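Local atomic coordinates of uncharacterized protein NMB1681 (Neisseria meningitidis, PDB entry 3MW6), a protein that probably binds RNA and acts as an RNA chaperone of the ProQ/FinO family. Residues A[45-51]-A[89-95]; A[84-90]-A[105-110]. One frame throughout, in Å; residues are numbered along the deposited sequence.

Contact 1 of 2, residues A[45-51]-A[89-95]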
loop_
_atom_site.group_PDB
_atom_site.type_symbol
_atom_site.label_atom_id
_atom_site.label_comp_id
_atom_site.label_asym_id
_atom_site.label_seq_id
_atom_site.Cartn_x
_atom_site.Cartn_y
_atom_site.Cartn_z
ATOM N N LYS A 45 7.866 -8.890 -2.646
ATOM C CA LYS A 45 7.326 -8.280 -3.846
ATOM C C LYS A 45 6.035 -7.580 -3.470
ATOM O O LYS A 45 5.350 -7.995 -2.539
ATOM C CB LYS A 45 7.046 -9.340 -4.901
ATOM C CG LYS A 45 8.291 -10.091 -5.372
ATOM C CD LYS A 45 7.910 -11.163 -6.363
ATOM C CE LYS A 45 9.028 -11.468 -7.332
ATOM N NZ LYS A 45 8.576 -12.449 -8.369
ATOM N N PRO A 46 5.696 -6.511 -4.191
ATOM C CA PRO A 46 4.397 -5.881 -3.962
ATOM C C PRO A 46 3.279 -6.932 -4.080
ATOM O O PRO A 46 3.240 -7.658 -5.067
ATOM C CB PRO A 46 4.313 -4.858 -5.094
ATOM C CG PRO A 46 5.730 -4.503 -5.391
ATOM C CD PRO A 46 6.477 -5.826 -5.236
ATOM N N LEU A 47 2.404 -7.009 -3.079
ATOM C CA LEU A 47 1.360 -8.024 -3.009
ATOM C C LEU A 47 0.050 -7.587 -3.667
ATOM O O LEU A 47 -0.388 -6.436 -3.534
ATOM C CB LEU A 47 1.096 -8.395 -1.546
ATOM C CG LEU A 47 2.327 -8.968 -0.832
ATOM C CD1 LEU A 47 2.122 -9.050 0.686
ATOM C CD2 LEU A 47 2.678 -10.351 -1.407
ATOM N N ALA A 48 -0.582 -8.517 -4.374
ATOM C CA ALA A 48 -1.848 -8.241 -5.035
ATOM C C ALA A 48 -2.918 -7.851 -4.024
ATOM O O ALA A 48 -2.892 -8.325 -2.891
ATOM C CB ALA A 48 -2.310 -9.467 -5.810
ATOM N N LEU A 49 -3.862 -7.009 -4.454
ATOM C CA LEU A 49 -5.143 -6.828 -3.743
ATOM C C LEU A 49 -5.751 -8.165 -3.328
ATOM O O LEU A 49 -5.787 -9.118 -4.116
ATOM C CB LEU A 49 -6.163 -6.101 -4.634
ATOM C CG LEU A 49 -7.596 -5.952 -4.077
ATOM C CD1 LEU A 49 -7.657 -5.013 -2.868
ATOM C CD2 LEU A 49 -8.591 -5.477 -5.139
ATOM N N GLY A 50 -6.225 -8.241 -2.091
ATOM C CA GLY A 50 -6.933 -9.417 -1.618
ATOM C C GLY A 50 -6.046 -10.577 -1.194
ATOM O O GLY A 50 -6.532 -11.683 -1.003
ATOM N N ILE A 51 -4.751 -10.330 -1.026
ATOM C CA ILE A 51 -3.839 -11.396 -0.607
ATOM C C ILE A 51 -4.249 -11.934 0.763
ATOM O O ILE A 51 -4.130 -13.132 1.037
ATOM C CB ILE A 51 -2.342 -10.931 -0.611
ATOM C CG1 ILE A 51 -1.408 -12.095 -0.930
ATOM C CG2 ILE A 51 -1.949 -10.254 0.699
ATOM C CD1 ILE A 51 -1.405 -12.478 -2.402
ATOM N N LYS A 89 4.727 -4.197 -10.993
ATOM C CA LYS A 89 3.580 -5.100 -10.827
ATOM C C LYS A 89 3.394 -5.620 -9.409
ATOM O O LYS A 89 4.342 -5.716 -8.633
ATOM C CB LYS A 89 3.728 -6.309 -11.760
ATOM C CG LYS A 89 3.643 -5.980 -13.240
ATOM C CD LYS A 89 2.200 -5.835 -13.624
ATOM C CE LYS A 89 2.041 -5.600 -15.105
ATOM N NZ LYS A 89 0.596 -5.565 -15.453
ATOM N N ARG A 90 2.161 -5.971 -9.080
ATOM C CA ARG A 90 1.896 -6.733 -7.876
ATOM C C ARG A 90 1.760 -8.220 -8.200
ATOM O O ARG A 90 1.455 -8.595 -9.334
ATOM C CB ARG A 90 0.636 -6.220 -7.190
ATOM C CG ARG A 90 0.750 -4.801 -6.690
ATOM C CD ARG A 90 -0.558 -4.326 -6.015
ATOM N NE ARG A 90 -0.347 -2.997 -5.466
ATOM C CZ ARG A 90 0.036 -2.772 -4.217
ATOM N NH1 ARG A 90 0.230 -3.784 -3.385
ATOM N NH2 ARG A 90 0.233 -1.538 -3.803
ATOM N N PHE A 91 1.981 -9.062 -7.196
ATOM C CA PHE A 91 2.071 -10.503 -7.398
ATOM C C PHE A 91 1.106 -11.256 -6.483
ATOM O O PHE A 91 0.946 -10.884 -5.321
ATOM C CB PHE A 91 3.505 -10.970 -7.120
ATOM C CG PHE A 91 4.508 -10.474 -8.117
ATOM C CD1 PHE A 91 5.048 -11.332 -9.063
ATOM C CD2 PHE A 91 4.907 -9.141 -8.116
ATOM C CE1 PHE A 91 5.969 -10.879 -9.999
ATOM C CE2 PHE A 91 5.820 -8.675 -9.041
ATOM C CZ PHE A 91 6.366 -9.553 -9.988
ATOM N N ASP A 92 0.466 -12.312 -6.996
ATOM C CA ASP A 92 -0.435 -13.129 -6.167
ATOM C C ASP A 92 0.341 -14.246 -5.475
ATOM O O ASP A 92 1.571 -14.302 -5.597
ATOM C CB ASP A 92 -1.633 -13.665 -6.965
ATOM C CG ASP A 92 -1.231 -14.616 -8.082
ATOM O OD1 ASP A 92 -2.041 -14.783 -9.024
ATOM O OD2 ASP A 92 -0.111 -15.182 -8.038
ATOM N N LEU A 93 -0.352 -15.104 -4.728
ATOM C CA LEU A 93 0.315 -16.193 -3.998
ATOM C C LEU A 93 1.124 -17.113 -4.895
ATOM O O LEU A 93 2.044 -17.781 -4.425
ATOM C CB LEU A 93 -0.685 -17.040 -3.203
ATOM C CG LEU A 93 -1.169 -16.385 -1.920
ATOM C CD1 LEU A 93 -1.993 -17.365 -1.067
ATOM C CD2 LEU A 93 0.026 -15.852 -1.137
ATOM N N ASN A 94 0.802 -17.131 -6.186
ATOM C CA ASN A 94 1.482 -18.015 -7.133
ATOM C C ASN A 94 2.578 -17.329 -7.917
ATOM O O ASN A 94 3.002 -17.813 -8.973
ATOM C CB ASN A 94 0.472 -18.625 -8.103
ATOM C CG ASN A 94 -0.498 -19.557 -7.413
ATOM O OD1 ASN A 94 -0.143 -20.230 -6.441
ATOM N ND2 ASN A 94 -1.732 -19.592 -7.900
ATOM N N ASN A 95 3.031 -16.192 -7.405
ATOM C CA ASN A 95 4.087 -15.440 -8.057
ATOM C C ASN A 95 3.731 -15.052 -9.486
ATOM O O ASN A 95 4.588 -14.993 -10.359
ATOM C CB ASN A 95 5.404 -16.209 -8.006
ATOM C CG ASN A 95 6.554 -15.350 -7.524
ATOM O OD1 ASN A 95 6.586 -14.140 -7.763
ATOM N ND2 ASN A 95 7.501 -15.965 -6.829
#
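Leu47 and Phe91 form a single bridge of parallel type: Phe91 N donates to Pro46 O at 2.8 Å, and its carbonyl O accepts from Ala48 N at 3.0 Å, so that Phe91 is bonded through both its N and its O to the residues flanking Leu47. The CA of Arg90 adds a C-H...O contact to the same Pro46 O. Beside this bridge, the extended chain of Lys45 runs over one face of the Phe91 ring. Its CD lies above the ring centre, 3.8 Å from the centroid, whereas NZ, 4.0 Å from the centroid, is displaced toward CE1 in an off-centre cation-pi contact. NZ also reaches Asn95 OD1 at 2.7 Å, where the turn 92-95 brings the amide back toward the lysine. Arg90 takes the other direction, its CG anti to the carbonyl carbon (chi1 -64°) and its chain extended to NE; Leu47 O lies at the guanidinium edge and accepts from NH1 at 2.7 Å. At the far end Ile51 CD1 touches Leu93 CD2 at 3.9 Å. An Asx turn at Asp92 leads out of the strand. Strand 89-91 pairs antiparallel with strand 97-100, whose Phe97 meets the Phe91 ring steeply. Helix 39-42 lies against Phe91 and Asn95, and Leu47 and Ile51 pack on Leu71 of helix 64-76.

Contact 2 of 2, residues A[84-90]-A[105-110]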
loop_
_atom_site.group_PDB
_atom_site.type_symbol
_atom_site.label_atom_id
_atom_site.label_comp_id
_atom_site.label_asym_id
_atom_site.label_seq_id
_atom_site.Cartn_x
_atom_site.Cartn_y
_atom_site.Cartn_z
ATOM N N LEU A 84 7.439 -1.100 -2.472
ATOM C CA LEU A 84 6.367 -0.295 -3.039
ATOM C C LEU A 84 6.958 0.933 -3.720
ATOM O O LEU A 84 6.454 1.391 -4.743
ATOM C CB LEU A 84 5.378 0.142 -1.959
ATOM C CG LEU A 84 4.503 -0.904 -1.293
ATOM C CD1 LEU A 84 3.526 -0.166 -0.392
ATOM C CD2 LEU A 84 3.746 -1.731 -2.322
ATOM N N ALA A 85 8.031 1.476 -3.155
ATOM C CA ALA A 85 8.711 2.617 -3.781
ATOM C C ALA A 85 9.335 2.216 -5.110
ATOM O O ALA A 85 9.488 3.041 -6.028
ATOM C CB ALA A 85 9.792 3.143 -2.871
ATOM N N ARG A 86 9.752 0.957 -5.196
ATOM C CA ARG A 86 10.352 0.461 -6.434
ATOM C C ARG A 86 9.261 0.413 -7.492
ATOM O O ARG A 86 9.502 0.760 -8.635
ATOM C CB ARG A 86 11.012 -0.912 -6.233
ATOM C CG ARG A 86 11.638 -1.487 -7.499
ATOM C CD ARG A 86 12.278 -2.866 -7.225
ATOM N NE ARG A 86 12.491 -3.593 -8.467
ATOM C CZ ARG A 86 13.033 -4.805 -8.544
ATOM N NH1 ARG A 86 13.425 -5.431 -7.446
ATOM N NH2 ARG A 86 13.180 -5.395 -9.725
ATOM N N GLY A 87 8.051 0.014 -7.091
ATOM C CA GLY A 87 6.907 0.055 -7.982
ATOM C C GLY A 87 6.778 -1.152 -8.901
ATOM O O GLY A 87 7.296 -2.229 -8.599
ATOM N N GLY A 88 6.108 -0.966 -10.037
ATOM C CA GLY A 88 5.870 -2.049 -10.990
ATOM C C GLY A 88 4.719 -2.939 -10.553
ATOM O O GLY A 88 3.853 -2.496 -9.802
ATOM N N LYS A 89 4.727 -4.197 -10.993
ATOM C CA LYS A 89 3.580 -5.100 -10.827
ATOM C C LYS A 89 3.394 -5.620 -9.409
ATOM O O LYS A 89 4.342 -5.716 -8.633
ATOM C CB LYS A 89 3.728 -6.309 -11.760
ATOM C CG LYS A 89 3.643 -5.980 -13.240
ATOM C CD LYS A 89 2.200 -5.835 -13.624
ATOM C CE LYS A 89 2.041 -5.600 -15.105
ATOM N NZ LYS A 89 0.596 -5.565 -15.453
ATOM N N ARG A 90 2.161 -5.971 -9.080
ATOM C CA ARG A 90 1.896 -6.733 -7.876
ATOM C C ARG A 90 1.760 -8.220 -8.200
ATOM O O ARG A 90 1.455 -8.595 -9.334
ATOM C CB ARG A 90 0.636 -6.220 -7.190
ATOM C CG ARG A 90 0.750 -4.801 -6.690
ATOM C CD ARG A 90 -0.558 -4.326 -6.015
ATOM N NE ARG A 90 -0.347 -2.997 -5.466
ATOM C CZ ARG A 90 0.036 -2.772 -4.217
ATOM N NH1 ARG A 90 0.230 -3.784 -3.385
ATOM N NH2 ARG A 90 0.233 -1.538 -3.803
ATOM N N GLU A 105 0.413 5.214 -4.621
ATOM C CA GLU A 105 0.998 4.347 -3.602
ATOM C C GLU A 105 2.520 4.486 -3.669
ATOM O O GLU A 105 3.206 4.540 -2.649
ATOM C CB GLU A 105 0.593 2.889 -3.814
ATOM C CG GLU A 105 -0.918 2.664 -3.863
ATOM C CD GLU A 105 -1.335 1.290 -4.438
ATOM O OE1 GLU A 105 -0.579 0.692 -5.234
ATOM O OE2 GLU A 105 -2.444 0.814 -4.106
ATOM N N GLN A 106 3.046 4.554 -4.882
ATOM C CA GLN A 106 4.498 4.601 -5.074
ATOM C C GLN A 106 5.101 5.880 -4.477
ATOM O O GLN A 106 6.118 5.815 -3.783
ATOM C CB GLN A 106 4.843 4.470 -6.566
ATOM C CG GLN A 106 6.328 4.429 -6.867
ATOM C CD GLN A 106 6.606 4.092 -8.319
ATOM O OE1 GLN A 106 5.802 4.406 -9.215
ATOM N NE2 GLN A 106 7.754 3.438 -8.565
ATOM N N ALA A 107 4.457 7.028 -4.723
ATOM C CA ALA A 107 4.942 8.315 -4.214
ATOM C C ALA A 107 4.930 8.366 -2.692
ATOM O O ALA A 107 5.830 8.928 -2.072
ATOM C CB ALA A 107 4.125 9.489 -4.788
ATOM N N ILE A 108 3.912 7.775 -2.088
ATOM C CA ILE A 108 3.795 7.800 -0.641
ATOM C C ILE A 108 4.896 6.957 -0.015
ATOM O O ILE A 108 5.472 7.329 1.006
ATOM C CB ILE A 108 2.414 7.298 -0.185
ATOM C CG1 ILE A 108 1.354 8.377 -0.418
ATOM C CG2 ILE A 108 2.431 6.898 1.284
ATOM C CD1 ILE A 108 -0.065 7.813 -0.513
ATOM N N ALA A 109 5.193 5.817 -0.625
ATOM C CA ALA A 109 6.236 4.952 -0.090
ATOM C C ALA A 109 7.595 5.625 -0.272
ATOM O O ALA A 109 8.436 5.592 0.627
ATOM C CB ALA A 109 6.207 3.568 -0.747
ATOM N N GLN A 110 7.776 6.263 -1.424
ATOM C CA GLN A 110 9.009 6.960 -1.764
ATOM C C GLN A 110 9.385 8.059 -0.786
ATOM O O GLN A 110 10.568 8.313 -0.568
ATOM C CB GLN A 110 8.881 7.584 -3.145
ATOM C CG GLN A 110 9.887 7.080 -4.142
ATOM C CD GLN A 110 9.408 7.270 -5.564
ATOM O OE1 GLN A 110 8.835 8.309 -5.908
ATOM N NE2 GLN A 110 9.624 6.263 -6.398
HETATM O O HOH W 1 -2.929 -1.122 -6.508
#
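Ala85 O, in the last turn of helix 78-86, receives two side-chain amides from helix 103-110. Gln106 NE2 makes the stronger bond, 3.1 Å long and nearly straight at 169°; the acceptor lies in the plane of the amide, though the nitrogen stands well above the carbonyl plane of Ala85. Gln110 NE2 adds a weak bond at 3.2 Å, reaching the carbonyl from one turn further along its helix. On the same helix, Ala109 sets its methyl against Leu84 CB, 3.7 Å away, and the Ala85 methyl rests near the backbone of Gln110. A salt bridge joins the start of the hairpin to helix 103-110: Arg90 NH2 meets Glu105 OE1 at 2.8 Å, the oxygen at the guanidinium edge, the nitrogen above the carboxylate plane and the two flat groups turned 77° apart. In the ProQ/FinO domain seen here, the antiparallel hairpin of strands 89-91 and 97-100 links these two helices and folds the second back on the end of the first. Gln106 reaches the helix end because its CG is anti to the backbone N (chi1 -177°) and the chain stays extended. There NE2 lies 3.5 Å from Gly87 CA, where the chain leaves the helix with positive phi. Thr102 N also donates to Glu105 OE1, while Leu47 O and Glu100 O take up NH1 and NE of the arginine. Glu104 of the second subunit forms a further salt bridge with NH1, and Ile108 of that subunit packs on Leu84.

Overall arrangement
Contacts 1 and 2 have centres about 13 Å apart and share Lys89 and Arg90 on strand 89-91. Their segments alternate along the chain, in the order 45-51, 84-90, 89-95 and 105-110, so the first strand of the hairpin joins the loop before helix 51-58 to the pair of helices 78-86 and 103-110. The two contacts also touch directly, Pro46 CB lying 4.2 Å from Leu84 CD2. Arg90 is the polar link, its guanidinium bonded in both contacts and also to Glu104 of the second subunit. Both contacts thus reach the dimer interface within the same ProQ/FinO domain, contact 2 lying farther from the chain's centre.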